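Local coordinates for putative PadR-family transcriptional regulatory protein (Bacteroides fragilis, PDB 5H20) that probably acts as a PadR-family transcriptional regulator, a dimeric winged helix-turn-helix protein expected to bind DNA, at residues 17-21 with 87-92; 27-31 with 75-79. All coordinates share one frame; numbering follows the deposited sequence.

Contact 1 (17-21 with 87-92). With IPA (isopropyl alcohol), chain F.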
loop_
_atom_site.group_PDB
_atom_site.type_symbol
_atom_site.label_atom_id
_atom_site.label_comp_id
_atom_site.label_asym_id
_atom_site.label_seq_id
_atom_site.Cartn_x
_atom_site.Cartn_y
_atom_site.Cartn_z
ATOM N N TYR A 17 -0.769 5.474 4.535
ATOM C CA TYR A 17 -2.001 5.838 3.846
ATOM C C TYR A 17 -3.090 6.197 4.850
ATOM O O TYR A 17 -3.849 7.135 4.629
ATOM C CB TYR A 17 -2.453 4.688 2.936
ATOM C CG TYR A 17 -3.804 4.864 2.288
ATOM C CD1 TYR A 17 -3.933 5.497 1.047
ATOM C CD2 TYR A 17 -4.962 4.372 2.901
ATOM C CE1 TYR A 17 -5.180 5.646 0.443
ATOM C CE2 TYR A 17 -6.209 4.513 2.302
ATOM C CZ TYR A 17 -6.311 5.152 1.074
ATOM O OH TYR A 17 -7.542 5.288 0.487
ATOM N N CYS A 18 -3.148 5.436 5.938
ATOM C CA CYS A 18 -4.094 5.648 7.025
ATOM C C CYS A 18 -3.868 6.987 7.750
ATOM O O CYS A 18 -4.832 7.693 8.072
ATOM C CB CYS A 18 -4.007 4.478 8.004
ATOM S SG CYS A 18 -5.247 4.526 9.305
ATOM N N ILE A 19 -2.598 7.328 7.990
ATOM C CA ILE A 19 -2.205 8.617 8.571
ATOM C C ILE A 19 -2.652 9.786 7.662
ATOM O O ILE A 19 -3.279 10.753 8.141
ATOM C CB ILE A 19 -0.675 8.699 8.829
ATOM C CG1 ILE A 19 -0.228 7.699 9.892
ATOM C CG2 ILE A 19 -0.261 10.103 9.264
ATOM C CD1 ILE A 19 1.260 7.400 9.853
ATOM N N MET A 20 -2.338 9.678 6.363
ATOM C CA MET A 20 -2.715 10.703 5.378
ATOM C C MET A 20 -4.231 10.833 5.276
ATOM O O MET A 20 -4.754 11.957 5.203
ATOM C CB MET A 20 -2.102 10.417 4.013
ATOM C CG MET A 20 -0.601 10.611 3.971
ATOM S SD MET A 20 0.044 10.500 2.295
ATOM C CE MET A 20 0.208 8.723 2.113
ATOM N N LEU A 21 -4.921 9.687 5.295
ATOM C CA LEU A 21 -6.387 9.643 5.385
ATOM C C LEU A 21 -6.932 10.404 6.591
ATOM O O LEU A 21 -7.787 11.275 6.428
ATOM C CB LEU A 21 -6.921 8.201 5.402
ATOM C CG LEU A 21 -7.780 7.710 4.238
ATOM C CD1 LEU A 21 -8.382 6.366 4.607
ATOM C CD2 LEU A 21 -8.899 8.683 3.880
ATOM N N PHE A 87 -1.117 13.378 -3.610
ATOM C CA PHE A 87 -0.694 11.973 -3.536
ATOM C C PHE A 87 -1.771 11.094 -2.903
ATOM O O PHE A 87 -2.027 10.010 -3.405
ATOM C CB PHE A 87 0.666 11.792 -2.833
ATOM C CG PHE A 87 1.186 10.362 -2.847
ATOM C CD1 PHE A 87 1.324 9.649 -4.052
ATOM C CD2 PHE A 87 1.577 9.739 -1.662
ATOM C CE1 PHE A 87 1.803 8.337 -4.062
ATOM C CE2 PHE A 87 2.067 8.429 -1.670
ATOM C CZ PHE A 87 2.178 7.726 -2.871
ATOM N N LEU A 88 -2.415 11.581 -1.837
ATOM C CA LEU A 88 -3.589 10.912 -1.246
ATOM C C LEU A 88 -4.711 10.669 -2.275
ATOM O O LEU A 88 -5.255 9.556 -2.355
ATOM C CB LEU A 88 -4.136 11.700 -0.048
ATOM C CG LEU A 88 -5.403 11.162 0.633
ATOM C CD1 LEU A 88 -5.142 9.882 1.427
ATOM C CD2 LEU A 88 -5.989 12.240 1.517
ATOM N N GLY A 89 -5.035 11.705 -3.057
ATOM C CA GLY A 89 -6.041 11.615 -4.134
ATOM C C GLY A 89 -5.726 10.549 -5.178
ATOM O O GLY A 89 -6.622 9.824 -5.636
ATOM N N GLU A 90 -4.447 10.467 -5.548
ATOM C CA GLU A 90 -3.925 9.429 -6.440
ATOM C C GLU A 90 -4.177 8.019 -5.889
ATOM O O GLU A 90 -4.674 7.150 -6.615
ATOM C CB GLU A 90 -2.428 9.657 -6.687
ATOM C CG GLU A 90 -1.714 8.517 -7.413
ATOM C CD GLU A 90 -0.214 8.724 -7.508
ATOM O OE1 GLU A 90 0.242 9.893 -7.601
ATOM O OE2 GLU A 90 0.510 7.707 -7.509
ATOM N N LEU A 91 -3.860 7.823 -4.611
ATOM C CA LEU A 91 -3.952 6.522 -3.929
ATOM C C LEU A 91 -5.378 5.996 -3.759
ATOM O O LEU A 91 -5.622 4.788 -3.940
ATOM C CB LEU A 91 -3.273 6.605 -2.560
ATOM C CG LEU A 91 -1.824 6.179 -2.258
ATOM C CD1 LEU A 91 -0.966 5.739 -3.444
ATOM C CD2 LEU A 91 -1.190 7.332 -1.501
ATOM N N GLU A 92 -6.298 6.903 -3.402
ATOM C CA GLU A 92 -7.720 6.589 -3.205
ATOM C C GLU A 92 -8.379 6.157 -4.513
ATOM O O GLU A 92 -9.210 5.239 -4.520
ATOM C CB GLU A 92 -8.483 7.794 -2.617
ATOM C CG GLU A 92 -8.144 8.139 -1.167
ATOM C CD GLU A 92 -8.852 9.389 -0.648
ATOM O OE1 GLU A 92 -9.293 10.239 -1.451
ATOM O OE2 GLU A 92 -8.963 9.532 0.587
HETATM C C1 IPA F . 0.770 4.820 -9.266
HETATM C C2 IPA F . -0.195 4.038 -8.387
HETATM C C3 IPA F . 0.468 2.736 -7.966
HETATM O O2 IPA F . -0.564 4.805 -7.233
#

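Contact 2 (27-31 with 75-79). With GLC (alpha-D-glucopyranose), chain E; PO4 (phosphate ion), chain D.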
loop_
_atom_site.group_PDB
_atom_site.type_symbol
_atom_site.label_atom_id
_atom_site.label_comp_id
_atom_site.label_asym_id
_atom_site.label_seq_id
_atom_site.Cartn_x
_atom_site.Cartn_y
_atom_site.Cartn_z
ATOM N N PRO A 27 -6.158 18.742 10.799
ATOM C CA PRO A 27 -4.810 18.655 11.361
ATOM C C PRO A 27 -4.877 18.051 12.768
ATOM O O PRO A 27 -5.935 18.095 13.400
ATOM C CB PRO A 27 -4.349 20.112 11.411
ATOM C CG PRO A 27 -5.610 20.922 11.460
ATOM C CD PRO A 27 -6.586 20.148 10.617
ATOM N N ALA A 28 -3.775 17.473 13.241
ATOM C CA ALA A 28 -3.789 16.722 14.502
ATOM C C ALA A 28 -2.408 16.502 15.109
ATOM O O ALA A 28 -1.407 16.443 14.393
ATOM C CB ALA A 28 -4.489 15.380 14.308
ATOM N N TYR A 29 -2.382 16.406 16.440
ATOM C CA TYR A 29 -1.239 15.897 17.184
ATOM C C TYR A 29 -1.190 14.386 16.969
ATOM O O TYR A 29 -2.227 13.745 16.714
ATOM C CB TYR A 29 -1.372 16.202 18.689
ATOM C CG TYR A 29 -1.497 17.678 19.083
ATOM C CD1 TYR A 29 -0.393 18.546 19.023
ATOM C CD2 TYR A 29 -2.710 18.193 19.545
ATOM C CE1 TYR A 29 -0.508 19.883 19.395
ATOM C CE2 TYR A 29 -2.833 19.531 19.915
ATOM C CZ TYR A 29 -1.728 20.364 19.844
ATOM O OH TYR A 29 -1.848 21.684 20.201
ATOM N N ALA A 30 0.010 13.813 17.060
ATOM C CA ALA A 30 0.189 12.362 17.045
ATOM C C ALA A 30 -0.777 11.610 17.985
ATOM O O ALA A 30 -1.342 10.586 17.601
ATOM C CB ALA A 30 1.638 12.002 17.350
ATOM N N SER A 31 -0.959 12.142 19.194
ATOM C CA SER A 31 -1.949 11.670 20.173
ATOM C C SER A 31 -3.400 11.694 19.682
ATOM O O SER A 31 -4.205 10.883 20.134
ATOM C CB SER A 31 -1.842 12.468 21.477
ATOM O OG SER A 31 -1.939 13.870 21.216
ATOM N N ARG A 75 4.719 20.513 21.285
ATOM C CA ARG A 75 4.026 19.420 20.620
ATOM C C ARG A 75 3.971 19.706 19.123
ATOM O O ARG A 75 3.773 20.856 18.718
ATOM C CB ARG A 75 2.616 19.261 21.188
ATOM C CG ARG A 75 2.549 19.032 22.696
ATOM C CD ARG A 75 1.107 18.985 23.174
ATOM N NE ARG A 75 0.482 17.722 22.804
ATOM C CZ ARG A 75 -0.825 17.519 22.638
ATOM N NH1 ARG A 75 -1.701 18.502 22.819
ATOM N NH2 ARG A 75 -1.259 16.313 22.288
ATOM N N LYS A 76 4.188 18.671 18.317
ATOM C CA LYS A 76 4.157 18.779 16.865
ATOM C C LYS A 76 2.704 18.723 16.400
ATOM O O LYS A 76 1.941 17.831 16.770
ATOM C CB LYS A 76 4.985 17.673 16.203
ATOM C CG LYS A 76 6.505 17.832 16.292
ATOM C CD LYS A 76 7.174 16.558 15.803
ATOM C CE LYS A 76 8.687 16.571 15.992
ATOM N NZ LYS A 76 9.457 16.510 14.716
ATOM N N TYR A 77 2.304 19.720 15.623
ATOM C CA TYR A 77 0.929 19.771 15.150
ATOM C C TYR A 77 0.956 19.609 13.643
ATOM O O TYR A 77 1.444 20.469 12.910
ATOM C CB TYR A 77 0.234 21.037 15.648
ATOM C CG TYR A 77 -1.267 21.100 15.456
ATOM C CD1 TYR A 77 -2.135 20.289 16.201
ATOM C CD2 TYR A 77 -1.831 22.026 14.557
ATOM C CE1 TYR A 77 -3.514 20.377 16.035
ATOM C CE2 TYR A 77 -3.205 22.114 14.384
ATOM C CZ TYR A 77 -4.039 21.288 15.121
ATOM O OH TYR A 77 -5.399 21.365 14.956
ATOM N N TYR A 78 0.462 18.460 13.207
ATOM C CA TYR A 78 0.683 17.967 11.860
ATOM C C TYR A 78 -0.507 18.265 10.980
ATOM O O TYR A 78 -1.652 18.188 11.421
ATOM C CB TYR A 78 0.879 16.444 11.888
ATOM C CG TYR A 78 2.184 15.909 12.437
ATOM C CD1 TYR A 78 3.294 15.722 11.600
ATOM C CD2 TYR A 78 2.287 15.499 13.779
ATOM C CE1 TYR A 78 4.483 15.196 12.084
ATOM C CE2 TYR A 78 3.472 14.956 14.273
ATOM C CZ TYR A 78 4.566 14.806 13.423
ATOM O OH TYR A 78 5.744 14.255 13.891
ATOM N N LYS A 79 -0.216 18.582 9.727
ATOM C CA LYS A 79 -1.231 18.689 8.687
ATOM C C LYS A 79 -0.744 17.994 7.420
ATOM O O LYS A 79 0.460 17.794 7.230
ATOM C CB LYS A 79 -1.600 20.151 8.422
ATOM C CG LYS A 79 -0.478 20.968 7.791
ATOM C CD LYS A 79 -0.927 22.358 7.383
ATOM C CE LYS A 79 -0.033 22.871 6.265
ATOM N NZ LYS A 79 -0.505 24.186 5.720
HETATM C C1 GLC E . 2.481 15.049 21.641
HETATM C C2 GLC E . 1.815 15.061 20.264
HETATM C C3 GLC E . 2.770 14.791 19.093
HETATM C C4 GLC E . 4.234 15.182 19.319
HETATM C C5 GLC E . 4.780 14.774 20.697
HETATM C C6 GLC E . 5.697 15.861 21.264
HETATM O O1 GLC E . 1.591 14.409 22.561
HETATM O O2 GLC E . 0.783 14.069 20.236
HETATM O O3 GLC E . 2.282 15.457 17.922
HETATM O O4 GLC E . 5.039 14.551 18.313
HETATM O O5 GLC E . 3.756 14.371 21.644
HETATM O O6 GLC E . 6.954 15.834 20.572
HETATM P P PO4 D . -5.592 17.654 22.181
HETATM O O1 PO4 D . -5.199 19.025 22.683
HETATM O O2 PO4 D . -4.356 16.805 22.003
HETATM O O3 PO4 D . -6.312 17.778 20.858
HETATM O O4 PO4 D . -6.504 16.992 23.186
#

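Contact 1 (17-21 with 87-92)
Tyr-17 to Leu-21 and Phe-87 to Glu-92 are single pieces of two helices that cross at -117° with their axes 10.6 Å apart, Met-20 and Leu-88 bringing the backbones nearest. Here the first helix of the winged helix-turn-helix domain, 5-23, packs against helix 82-97, which follows the wing and reaches toward the second subunit, as in the dimers of PadR regulators. The contact is apolar and almost wholly buried. Tyr-17 lays one edge of its ring along the other helix: with CG anti to the backbone N (chi1 173°) the ring reaches across, and CE1 meets CB of Leu-91 at 3.7 Å, close to the ring plane. The two side chains run past each other in opposite directions. Met-20 works on two levels. Its CB rests 4.0 Å from CD1 of Leu-88, while the chain, bent at chi3, carries the methyl CE to 4.1 Å from Leu-91 CD2, and equally close to Phe-87 CD2. Leu-88 leaves its backbone toward the opposing helix, and its two methyls divide the work: CD1 touches Met-20 and the backbone N of Leu-21, whereas CD2 lies by the carbonyl O of Met-20. Within the 87-92 helix, Leu-91 CD2 also covers one face of the Phe-87 ring, offset toward its rim. The second subunit closes over this region; Tyr-17 meets Trp-95 of its own chain and Trp-95 of the partner, both edge-to-face, and Glu-90 makes a salt bridge to Arg-11 of the second subunit. Toward the more open margin, Glu-92 crosses Tyr-17 at about a right angle, its carboxylate plane turned 71° from the ring, and its CG comes to 3.4 Å from Tyr-17 OH.

Contact 2 (27-31 with 75-79)
Tyr-29 is sandwiched between two side chains of strand 75-80. The guanidinium of Arg-75 lies nearly flat on one face, CZ 3.6 Å from the ring centroid in a cation-pi stack with planes 19° apart; on the opposite face Tyr-77 presents its edge, CD1 over the centre, in an edge-to-face pair with planes at 60°. At its own edge, Arg-75 turns NH1 and NH2 to O2 of a phosphate, probably from the crystallisation liquor, with NH2 at 3.1 Å from it. Backbone atoms take two hydroxyls of the bound glucose. Glucose O3 accepts from Ala-30 N at 2.9 Å and donates to Lys-76 O at 2.7 Å. Glucose O2 is bonded by Ser-31 through both its N and its OG. Behind this lies a single antiparallel bridge, a hydrogen-bonded pair: Ala-28 N to Tyr-78 O (2.9 Å) and Tyr-78 N to Ala-28 O, the latter donor 45° out of the carbonyl plane. The backbone N of Tyr-29, at the N-cap of helix 30-39, is hydrogen-bonded to Asp-32 OD2. Strand 75-80 pairs on with strand 62-67 to form the wing hairpin, and Ala-30 and Tyr-78 both pack on Leu-53 of helix 46-58.

Contact 1 is the buried core of the dimer-facing side, whereas contact 2 lies partly exposed at the wing, their centres about 17 Å apart and their nearest atoms about 7 Å apart. Both draw on neighbouring elements: helices 5-23 and 30-39 follow each other in the chain, as do strand 75-80 and helix 82-97, and contact 2 is nested within the loop that contact 1 closes. Chemistry follows place. The first joins two helices through methyls and the edge of one tyrosine ring and is flanked by the second subunit; the second joins a loop to a strand through backbone bonds, an edge-to-face ring pair and a cation-pi stack. No other protein chain of the assembly touches its two segments, and sugar and phosphate bind there.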